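Local coordinates for lipopolysaccharide export system protein LptH (Pseudomonas aeruginosa, PDB 4UU4) that binds lipopolysaccharide and is required for its transport from the inner to the outer membrane, possibly as part of a bridge across the periplasm, at residues D100-T108 and L120-E129; D28-S39 and Y51-T62. All blocks are in the same frame, centred on the assembly; numbering follows the deposited sequence.

Overall arrangement
Both contacts illustrate one principle of the LptA-type beta-jellyroll: neighbouring antiparallel strands turn a corner together and pass from one sheet into the other, with a classic beta bulge absorbing the one-residue change of register. Interaction 1 lies mid-sheet, its centre about 8 Å from that of the chain, with strands on both flanks and several buried residues. Interaction 2, whose centre is about 12 Å out on the opposite side, is mostly a surface contact that includes an outermost strand, 34-36. Their centres stand about 18 Å apart and they do not touch, but both contribute to the same two sheets. Both have aliphatic and tyrosine packing; interaction 2 adds bridging waters and one close carboxylate pair.

Interaction 1: residues D100-T108 and L120-E129; sequences DVTKAYGLT and LIDQAKVIQE
Leu120 meets Ala104 where two neighbouring segments of the beta-jellyroll turn together from one sheet into the other. With its CG beside the backbone N (chi1 -48°), it sets CD2 3.6 Å from Ala104 CB; Leu120 itself packs on Ile138, and Ala104 on Tyr91. Ile121 is faced by both Leu107 and Thr108, a classic beta bulge; its N bonds Thr108 O at 2.9 Å, whereas the return bond from Thr108 N is weak. Asp122 takes the Leu107 N-H on its backbone O at 3.2 Å. Leu107 CD2 lies against the Asp122 carboxylate, which Thr158 and Ser159 hold by hydrogen bonds. Gln123 follows, NE2 beside Leu107 CD1 and OE1 bonded to Ser159. The second ladder starts with Lys125, which exchanges two backbone bonds with Tyr105. Bent at chi3 (-52°), its chain puts NZ 5.1 Å from the Tyr105 ring centroid, at most a weak cation-pi attraction. Val126 pairs with Ala104 on the buried face without hydrogen bonds. Ile127 is bonded both ways to Lys103 and brings CD1 obliquely to Tyr105 CE1, 3.8 Å away. Last, Gln128 and Thr102 run side by side, Gln128 CB 3.6 Å from Thr102 CG2.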
loop_
_atom_site.group_PDB
_atom_site.type_symbol
_atom_site.label_atom_id
_atom_site.label_comp_id
_atom_site.label_asym_id
_atom_site.label_seq_id
_atom_site.Cartn_x
_atom_site.Cartn_y
_atom_site.Cartn_z
ATOM N N ASP A 100 -5.516 -5.524 -16.154
ATOM C CA ASP A 100 -5.247 -6.321 -14.964
ATOM C C ASP A 100 -4.933 -5.432 -13.764
ATOM O O ASP A 100 -3.831 -5.476 -13.219
ATOM C CB ASP A 100 -4.089 -7.289 -15.218
ATOM C CG ASP A 100 -3.056 -6.724 -16.173
ATOM O OD1 ASP A 100 -3.252 -6.843 -17.400
ATOM O OD2 ASP A 100 -2.049 -6.160 -15.696
ATOM N N VAL A 101 -5.910 -4.627 -13.361
ATOM C CA VAL A 101 -5.740 -3.725 -12.227
ATOM C C VAL A 101 -5.882 -4.451 -10.889
ATOM O O VAL A 101 -6.903 -5.084 -10.621
ATOM C CB VAL A 101 -6.734 -2.542 -12.300
ATOM C CG1 VAL A 101 -8.054 -2.988 -12.921
ATOM C CG2 VAL A 101 -6.951 -1.922 -10.917
ATOM N N THR A 102 -4.852 -4.347 -10.054
ATOM C CA THR A 102 -4.831 -5.013 -8.758
ATOM C C THR A 102 -5.207 -4.063 -7.623
ATOM O O THR A 102 -4.631 -2.968 -7.479
ATOM C CB THR A 102 -3.461 -5.689 -8.468
ATOM O OG1 THR A 102 -2.402 -4.735 -8.608
ATOM C CG2 THR A 102 -3.220 -6.835 -9.438
ATOM N N LYS A 103 -6.193 -4.490 -6.837
ATOM C CA LYS A 103 -6.646 -3.733 -5.680
ATOM C C LYS A 103 -6.031 -4.322 -4.422
ATOM O O LYS A 103 -5.736 -5.514 -4.361
ATOM C CB LYS A 103 -8.172 -3.756 -5.577
ATOM C CG LYS A 103 -8.887 -3.180 -6.788
ATOM C CD LYS A 103 -10.394 -3.241 -6.618
ATOM C CE LYS A 103 -11.113 -2.655 -7.819
ATOM N NZ LYS A 103 -12.588 -2.850 -7.742
ATOM N N ALA A 104 -5.829 -3.474 -3.424
ATOM C CA ALA A 104 -5.256 -3.900 -2.159
ATOM C C ALA A 104 -5.862 -3.098 -1.017
ATOM O O ALA A 104 -6.065 -1.893 -1.123
ATOM C CB ALA A 104 -3.743 -3.759 -2.182
ATOM N N TYR A 105 -6.161 -3.785 0.073
ATOM C CA TYR A 105 -6.809 -3.155 1.203
ATOM C C TYR A 105 -6.096 -3.542 2.475
ATOM O O TYR A 105 -5.595 -4.657 2.596
ATOM C CB TYR A 105 -8.264 -3.600 1.295
ATOM C CG TYR A 105 -9.104 -3.282 0.075
ATOM C CD1 TYR A 105 -9.204 -4.181 -0.986
ATOM C CD2 TYR A 105 -9.821 -2.096 -0.003
ATOM C CE1 TYR A 105 -9.988 -3.895 -2.093
ATOM C CE2 TYR A 105 -10.605 -1.803 -1.103
ATOM C CZ TYR A 105 -10.685 -2.703 -2.145
ATOM O OH TYR A 105 -11.467 -2.403 -3.239
ATOM N N GLY A 106 -6.056 -2.623 3.430
ATOM C CA GLY A 106 -5.487 -2.953 4.724
ATOM C C GLY A 106 -5.656 -1.825 5.709
ATOM O O GLY A 106 -5.652 -0.671 5.316
ATOM N N LEU A 107 -5.813 -2.158 6.986
ATOM C CA LEU A 107 -5.861 -1.137 8.022
ATOM C C LEU A 107 -4.594 -0.284 7.999
ATOM O O LEU A 107 -4.674 0.938 8.073
ATOM C CB LEU A 107 -6.097 -1.757 9.398
ATOM C CG LEU A 107 -7.515 -1.555 9.945
ATOM C CD1 LEU A 107 -8.549 -1.834 8.870
ATOM C CD2 LEU A 107 -7.770 -2.425 11.173
ATOM N N THR A 108 -3.431 -0.919 7.875
ATOM C CA THR A 108 -2.202 -0.163 7.631
ATOM C C THR A 108 -1.541 -0.630 6.336
ATOM O O THR A 108 -1.413 -1.827 6.103
ATOM C CB THR A 108 -1.205 -0.275 8.807
ATOM O OG1 THR A 108 -1.805 0.248 9.996
ATOM C CG2 THR A 108 0.072 0.496 8.513
ATOM N N LEU A 120 0.567 -4.906 3.625
ATOM C CA LEU A 120 -0.760 -4.654 4.161
ATOM C C LEU A 120 -0.906 -5.391 5.484
ATOM O O LEU A 120 -0.691 -6.597 5.551
ATOM C CB LEU A 120 -1.819 -5.153 3.174
ATOM C CG LEU A 120 -1.608 -4.732 1.716
ATOM C CD1 LEU A 120 -1.540 -5.942 0.799
ATOM C CD2 LEU A 120 -2.704 -3.792 1.261
ATOM N N ILE A 121 -1.261 -4.663 6.536
ATOM C CA ILE A 121 -1.434 -5.257 7.853
ATOM C C ILE A 121 -2.926 -5.123 8.140
ATOM O O ILE A 121 -3.615 -4.304 7.520
ATOM C CB ILE A 121 -0.368 -4.753 8.850
ATOM C CG1 ILE A 121 1.037 -5.095 8.350
ATOM C CG2 ILE A 121 -0.588 -5.341 10.234
ATOM C CD1 ILE A 121 2.098 -5.025 9.426
ATOM N N ASP A 122 -3.402 -5.946 9.074
ATOM C CA ASP A 122 -4.740 -5.864 9.717
ATOM C C ASP A 122 -6.047 -5.797 8.938
ATOM O O ASP A 122 -6.636 -4.734 8.781
ATOM C CB ASP A 122 -4.820 -4.688 10.670
ATOM C CG ASP A 122 -5.593 -5.033 11.925
ATOM O OD1 ASP A 122 -6.256 -6.087 11.941
ATOM O OD2 ASP A 122 -5.535 -4.246 12.899
ATOM N N GLN A 123 -6.512 -6.955 8.497
ATOM C CA GLN A 123 -7.532 -7.136 7.468
ATOM C C GLN A 123 -7.011 -7.052 6.014
ATOM O O GLN A 123 -7.717 -6.598 5.117
ATOM C CB GLN A 123 -8.737 -6.249 7.704
ATOM C CG GLN A 123 -9.341 -6.507 9.064
ATOM C CD GLN A 123 -10.177 -5.358 9.564
ATOM O OE1 GLN A 123 -10.298 -5.147 10.770
ATOM N NE2 GLN A 123 -10.768 -4.608 8.644
ATOM N N ALA A 124 -5.783 -7.520 5.813
ATOM C CA ALA A 124 -5.139 -7.467 4.511
ATOM C C ALA A 124 -5.948 -8.188 3.429
ATOM O O ALA A 124 -6.201 -9.387 3.523
ATOM C CB ALA A 124 -3.736 -8.046 4.602
ATOM N N LYS A 125 -6.353 -7.446 2.403
ATOM C CA LYS A 125 -7.064 -8.031 1.276
ATOM C C LYS A 125 -6.349 -7.656 -0.016
ATOM O O LYS A 125 -5.693 -6.625 -0.084
ATOM C CB LYS A 125 -8.516 -7.548 1.246
ATOM C CG LYS A 125 -9.465 -8.431 0.442
ATOM C CD LYS A 125 -10.827 -7.770 0.257
ATOM C CE LYS A 125 -11.418 -7.304 1.582
ATOM N NZ LYS A 125 -12.668 -6.504 1.399
ATOM N N VAL A 126 -6.453 -8.510 -1.030
ATOM C CA VAL A 126 -5.904 -8.227 -2.354
ATOM C C VAL A 126 -6.818 -8.805 -3.424
ATOM O O VAL A 126 -7.086 -10.005 -3.432
ATOM C CB VAL A 126 -4.502 -8.843 -2.562
ATOM C CG1 VAL A 126 -4.064 -8.662 -4.002
ATOM C CG2 VAL A 126 -3.482 -8.226 -1.631
ATOM N N ILE A 127 -7.292 -7.958 -4.329
ATOM C CA ILE A 127 -8.107 -8.436 -5.434
ATOM C C ILE A 127 -7.349 -8.345 -6.754
ATOM O O ILE A 127 -7.124 -7.250 -7.278
ATOM C CB ILE A 127 -9.437 -7.671 -5.541
ATOM C CG1 ILE A 127 -10.129 -7.613 -4.177
ATOM C CG2 ILE A 127 -10.342 -8.328 -6.564
ATOM C CD1 ILE A 127 -11.367 -6.740 -4.156
ATOM N N GLN A 128 -6.940 -9.502 -7.273
ATOM C CA GLN A 128 -6.322 -9.569 -8.592
ATOM C C GLN A 128 -7.093 -10.488 -9.548
ATOM O O GLN A 128 -7.134 -11.706 -9.378
ATOM C CB GLN A 128 -4.818 -9.910 -8.514
ATOM C CG GLN A 128 -4.434 -11.341 -8.163
ATOM C CD GLN A 128 -2.946 -11.593 -8.350
ATOM O OE1 GLN A 128 -2.111 -10.794 -7.921
ATOM N NE2 GLN A 128 -2.608 -12.696 -9.005
ATOM N N GLU A 129 -7.733 -9.868 -10.540
ATOM C CA GLU A 129 -8.431 -10.575 -11.614
ATOM C C GLU A 129 -9.433 -11.611 -11.107
ATOM O O GLU A 129 -9.364 -12.787 -11.467
ATOM C CB GLU A 129 -7.419 -11.224 -12.558
ATOM C CG GLU A 129 -6.219 -10.333 -12.848
ATOM C CD GLU A 129 -5.141 -11.038 -13.642
ATOM O OE1 GLU A 129 -5.224 -11.030 -14.887
ATOM O OE2 GLU A 129 -4.208 -11.596 -13.026
#

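Interaction 2: residues D28-S39 and Y51-T62; sequences DREQPIRVQADS and YRGDVVVTQGST
A classic beta bulge, with Asp38 and Ser39 both facing Arg52, marks the corner at which the first edge of the jellyroll passes between its two sheets. Arg52 O accepts from both Asp38 N and Ser39 N, and Arg52 N returns a bond to Ser39 O; the Ser39 hydroxyl lies in the plane of the Arg52 guanidinium, at its edge. Before the bulge, strand 34-36 pairs with 55-59: Arg34 with Thr58 and Gln36 with Val56 are hydrogen-bonded pairs, and Val35 with Val57 is the non-hydrogen-bonded pair between them. Val35 carries the inward side. Its CG1, anti to the backbone N (chi1 -159°), sits over the face of the Tyr51 ring, 4.0 Å from the centroid, a CH-pi contact, and also reaches Val55 CG1 at 3.9 Å. Ile33 CG2 extends this apolar row, side by side with Val57 and 3.8 Å from its CG2. Where direct pairing ends, water 1 bridges Pro32 O, Thr58 O and Gly60 N. Beyond it Asp28 OD2 accepts from Ser61 OG in the type II' turn 59-62, though Asp28 is poorly ordered and its detail doubtful. At the other end Asp38 OD2 and Asp54 OD2 approach to 4.3 Å, with water 2 by both carboxylates; such closeness could favour protonation of one, though solvent probably keeps the effect small. The pattern implies an edge strand held by backbone bonds and one apolar row, with waters bridging near both ends, consistent with an outermost strand on which end-to-end oligomers could build, as in relatives.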
loop_
_atom_site.group_PDB
_atom_site.type_symbol
_atom_site.label_atom_id
_atom_site.label_comp_id
_atom_site.label_asym_id
_atom_site.label_seq_id
_atom_site.Cartn_x
_atom_site.Cartn_y
_atom_site.Cartn_z
ATOM N N ASP A 28 6.290 3.194 -12.799
ATOM C CA ASP A 28 5.563 3.730 -11.640
ATOM C C ASP A 28 6.359 4.434 -10.544
ATOM O O ASP A 28 5.864 4.640 -9.439
ATOM C CB ASP A 28 4.579 2.694 -11.091
ATOM C CG ASP A 28 3.202 2.801 -11.728
ATOM O OD1 ASP A 28 2.802 3.924 -12.105
ATOM O OD2 ASP A 28 2.512 1.764 -11.842
ATOM N N ARG A 29 7.587 4.823 -10.860
ATOM C CA ARG A 29 8.600 5.190 -9.868
ATOM C C ARG A 29 9.453 6.358 -10.374
ATOM O O ARG A 29 9.901 7.203 -9.593
ATOM C CB ARG A 29 9.486 3.983 -9.522
ATOM C CG ARG A 29 10.296 4.103 -8.228
ATOM C CD ARG A 29 11.200 2.835 -8.076
ATOM N NE ARG A 29 12.226 2.866 -7.028
ATOM C CZ ARG A 29 13.163 3.796 -6.879
ATOM N NH1 ARG A 29 13.220 4.843 -7.701
ATOM N NH2 ARG A 29 14.035 3.681 -5.887
ATOM N N GLU A 30 9.666 6.400 -11.690
ATOM C CA GLU A 30 10.340 7.523 -12.350
ATOM C C GLU A 30 9.388 8.707 -12.554
ATOM O O GLU A 30 9.824 9.828 -12.806
ATOM C CB GLU A 30 10.938 7.096 -13.700
ATOM C CG GLU A 30 12.362 6.549 -13.628
ATOM C CD GLU A 30 13.400 7.518 -14.177
ATOM O OE1 GLU A 30 13.094 8.238 -15.152
ATOM O OE2 GLU A 30 14.525 7.563 -13.634
ATOM N N GLN A 31 8.086 8.444 -12.459
ATOM C CA GLN A 31 7.072 9.497 -12.509
ATOM C C GLN A 31 7.037 10.237 -11.179
ATOM O O GLN A 31 7.425 9.680 -10.151
ATOM C CB GLN A 31 5.689 8.900 -12.786
ATOM C CG GLN A 31 5.582 8.103 -14.069
ATOM C CD GLN A 31 5.690 8.959 -15.311
ATOM O OE1 GLN A 31 4.683 9.417 -15.852
ATOM N NE2 GLN A 31 6.913 9.173 -15.780
ATOM N N PRO A 32 6.567 11.496 -11.187
ATOM C CA PRO A 32 6.456 12.263 -9.941
ATOM C C PRO A 32 5.322 11.770 -9.041
ATOM O O PRO A 32 4.365 11.161 -9.518
ATOM C CB PRO A 32 6.155 13.680 -10.434
ATOM C CG PRO A 32 5.502 13.484 -11.755
ATOM C CD PRO A 32 6.190 12.299 -12.363
ATOM N N ILE A 33 5.444 12.035 -7.743
ATOM C CA ILE A 33 4.416 11.681 -6.772
ATOM C C ILE A 33 3.546 12.895 -6.465
ATOM O O ILE A 33 4.041 13.893 -5.948
ATOM C CB ILE A 33 5.049 11.211 -5.445
ATOM C CG1 ILE A 33 6.058 10.089 -5.688
ATOM C CG2 ILE A 33 3.974 10.777 -4.454
ATOM C CD1 ILE A 33 6.830 9.714 -4.450
ATOM N N ARG A 34 2.259 12.825 -6.785
ATOM C CA ARG A 34 1.353 13.911 -6.411
ATOM C C ARG A 34 0.497 13.529 -5.206
ATOM O O ARG A 34 0.025 12.402 -5.109
ATOM C CB ARG A 34 0.497 14.396 -7.594
ATOM C CG ARG A 34 0.235 13.370 -8.684
ATOM C CD ARG A 34 -0.002 14.029 -10.048
ATOM N NE ARG A 34 1.109 14.897 -10.440
ATOM C CZ ARG A 34 1.332 15.322 -11.682
ATOM N NH1 ARG A 34 0.529 14.958 -12.673
ATOM N NH2 ARG A 34 2.371 16.110 -11.936
ATOM N N VAL A 35 0.334 14.459 -4.269
ATOM C CA VAL A 35 -0.486 14.199 -3.091
ATOM C C VAL A 35 -1.593 15.244 -2.960
ATOM O O VAL A 35 -1.371 16.436 -3.165
ATOM C CB VAL A 35 0.348 14.155 -1.788
ATOM C CG1 VAL A 35 -0.409 13.406 -0.703
ATOM C CG2 VAL A 35 1.694 13.502 -2.028
ATOM N N GLN A 36 -2.789 14.780 -2.627
ATOM C CA GLN A 36 -3.933 15.652 -2.442
ATOM C C GLN A 36 -4.515 15.372 -1.065
ATOM O O GLN A 36 -4.879 14.233 -0.763
ATOM C CB GLN A 36 -4.981 15.388 -3.525
ATOM C CG GLN A 36 -6.188 16.308 -3.469
ATOM C CD GLN A 36 -7.445 15.650 -4.003
ATOM O OE1 GLN A 36 -7.522 14.424 -4.112
ATOM N NE2 GLN A 36 -8.445 16.463 -4.335
ATOM N N ALA A 37 -4.584 16.403 -0.224
ATOM C CA ALA A 37 -5.157 16.248 1.107
ATOM C C ALA A 37 -5.864 17.503 1.593
ATOM O O ALA A 37 -5.974 18.492 0.869
ATOM C CB ALA A 37 -4.087 15.822 2.105
ATOM N N ASP A 38 -6.355 17.438 2.828
ATOM C CA ASP A 38 -6.927 18.592 3.505
ATOM C C ASP A 38 -5.828 19.405 4.167
ATOM O O ASP A 38 -5.896 20.633 4.214
ATOM C CB ASP A 38 -7.937 18.149 4.564
ATOM C CG ASP A 38 -9.228 17.658 3.964
ATOM O OD1 ASP A 38 -9.502 17.994 2.796
ATOM O OD2 ASP A 38 -9.973 16.938 4.660
ATOM N N SER A 39 -4.818 18.716 4.690
ATOM C CA SER A 39 -3.715 19.396 5.363
ATOM C C SER A 39 -2.406 18.627 5.216
ATOM O O SER A 39 -2.405 17.429 4.924
ATOM C CB SER A 39 -4.039 19.637 6.844
ATOM O OG SER A 39 -4.124 18.424 7.574
ATOM N N TYR A 51 0.341 13.984 5.839
ATOM C CA TYR A 51 -0.838 14.511 5.168
ATOM C C TYR A 51 -2.114 13.933 5.785
ATOM O O TYR A 51 -2.192 12.731 6.061
ATOM C CB TYR A 51 -0.791 14.160 3.680
ATOM C CG TYR A 51 0.504 14.524 2.987
ATOM C CD1 TYR A 51 1.592 13.660 3.005
ATOM C CD2 TYR A 51 0.632 15.727 2.297
ATOM C CE1 TYR A 51 2.775 13.989 2.368
ATOM C CE2 TYR A 51 1.812 16.064 1.657
ATOM C CZ TYR A 51 2.878 15.193 1.698
ATOM O OH TYR A 51 4.052 15.525 1.063
ATOM N N ARG A 52 -3.110 14.793 5.993
ATOM C CA ARG A 52 -4.364 14.376 6.623
ATOM C C ARG A 52 -5.585 14.848 5.837
ATOM O O ARG A 52 -5.550 15.905 5.193
ATOM C CB ARG A 52 -4.456 14.916 8.052
ATOM C CG ARG A 52 -3.330 14.492 8.979
ATOM C CD ARG A 52 -3.579 14.999 10.393
ATOM N NE ARG A 52 -2.352 15.088 11.178
ATOM C CZ ARG A 52 -1.453 16.060 11.045
ATOM N NH1 ARG A 52 -1.638 17.020 10.149
ATOM N NH2 ARG A 52 -0.364 16.069 11.802
ATOM N N GLY A 53 -6.657 14.058 5.900
ATOM C CA GLY A 53 -7.939 14.428 5.320
ATOM C C GLY A 53 -8.158 13.948 3.896
ATOM O O GLY A 53 -7.812 14.648 2.944
ATOM N N ASP A 54 -8.748 12.761 3.755
ATOM C CA ASP A 54 -9.006 12.156 2.447
ATOM C C ASP A 54 -7.762 12.152 1.572
ATOM O O ASP A 54 -7.811 12.548 0.410
ATOM C CB ASP A 54 -10.138 12.878 1.708
ATOM C CG ASP A 54 -11.493 12.644 2.335
ATOM O OD1 ASP A 54 -11.968 11.487 2.311
ATOM O OD2 ASP A 54 -12.092 13.624 2.835
ATOM N N VAL A 55 -6.647 11.708 2.139
ATOM C CA VAL A 55 -5.368 11.736 1.448
ATOM C C VAL A 55 -5.327 10.789 0.253
ATOM O O VAL A 55 -5.679 9.600 0.361
ATOM C CB VAL A 55 -4.230 11.390 2.410
ATOM C CG1 VAL A 55 -2.888 11.758 1.801
ATOM C CG2 VAL A 55 -4.444 12.103 3.728
ATOM N N VAL A 56 -4.907 11.343 -0.884
ATOM C CA VAL A 56 -4.708 10.594 -2.116
ATOM C C VAL A 56 -3.309 10.856 -2.664
ATOM O O VAL A 56 -3.010 11.958 -3.109
ATOM C CB VAL A 56 -5.714 11.017 -3.207
ATOM C CG1 VAL A 56 -5.636 10.068 -4.399
ATOM C CG2 VAL A 56 -7.121 11.067 -2.649
ATOM N N VAL A 57 -2.450 9.844 -2.633
ATOM C CA VAL A 57 -1.139 9.944 -3.264
ATOM C C VAL A 57 -1.067 9.067 -4.518
ATOM O O VAL A 57 -1.343 7.873 -4.468
ATOM C CB VAL A 57 0.019 9.620 -2.273
ATOM C CG1 VAL A 57 -0.502 8.914 -1.020
ATOM C CG2 VAL A 57 1.131 8.822 -2.961
ATOM N N THR A 58 -0.719 9.671 -5.649
ATOM C CA THR A 58 -0.578 8.922 -6.893
ATOM C C THR A 58 0.832 9.026 -7.473
ATOM O O THR A 58 1.437 10.103 -7.473
ATOM C CB THR A 58 -1.599 9.374 -7.965
ATOM O OG1 THR A 58 -1.393 10.754 -8.279
ATOM C CG2 THR A 58 -3.030 9.170 -7.478
ATOM N N GLN A 59 1.347 7.897 -7.955
ATOM C CA GLN A 59 2.613 7.861 -8.680
ATOM C C GLN A 59 2.435 7.068 -9.972
ATOM O O GLN A 59 2.716 5.870 -10.027
ATOM C CB GLN A 59 3.714 7.240 -7.818
ATOM C CG GLN A 59 5.121 7.370 -8.387
ATOM C CD GLN A 59 6.178 6.729 -7.495
ATOM O OE1 GLN A 59 5.903 5.776 -6.768
ATOM N NE2 GLN A 59 7.393 7.259 -7.546
ATOM N N GLY A 60 1.950 7.742 -11.008
ATOM C CA GLY A 60 1.709 7.102 -12.287
ATOM C C GLY A 60 0.437 6.279 -12.294
ATOM O O GLY A 60 -0.662 6.812 -12.447
ATOM N N SER A 61 0.589 4.970 -12.134
ATOM C CA SER A 61 -0.554 4.064 -12.078
ATOM C C SER A 61 -0.812 3.641 -10.636
ATOM O O SER A 61 -1.899 3.172 -10.296
ATOM C CB SER A 61 -0.314 2.831 -12.951
ATOM O OG SER A 61 -0.110 1.683 -12.150
ATOM N N THR A 62 0.198 3.808 -9.793
ATOM C CA THR A 62 0.076 3.481 -8.382
ATOM C C THR A 62 -0.800 4.509 -7.672
ATOM O O THR A 62 -0.770 5.697 -8.000
ATOM C CB THR A 62 1.464 3.423 -7.721
ATOM O OG1 THR A 62 2.242 2.391 -8.340
ATOM C CG2 THR A 62 1.350 3.137 -6.239
HETATM O O HOH W 1 1.993 10.812 -10.515
HETATM O O HOH W 2 -12.340 16.633 2.314
#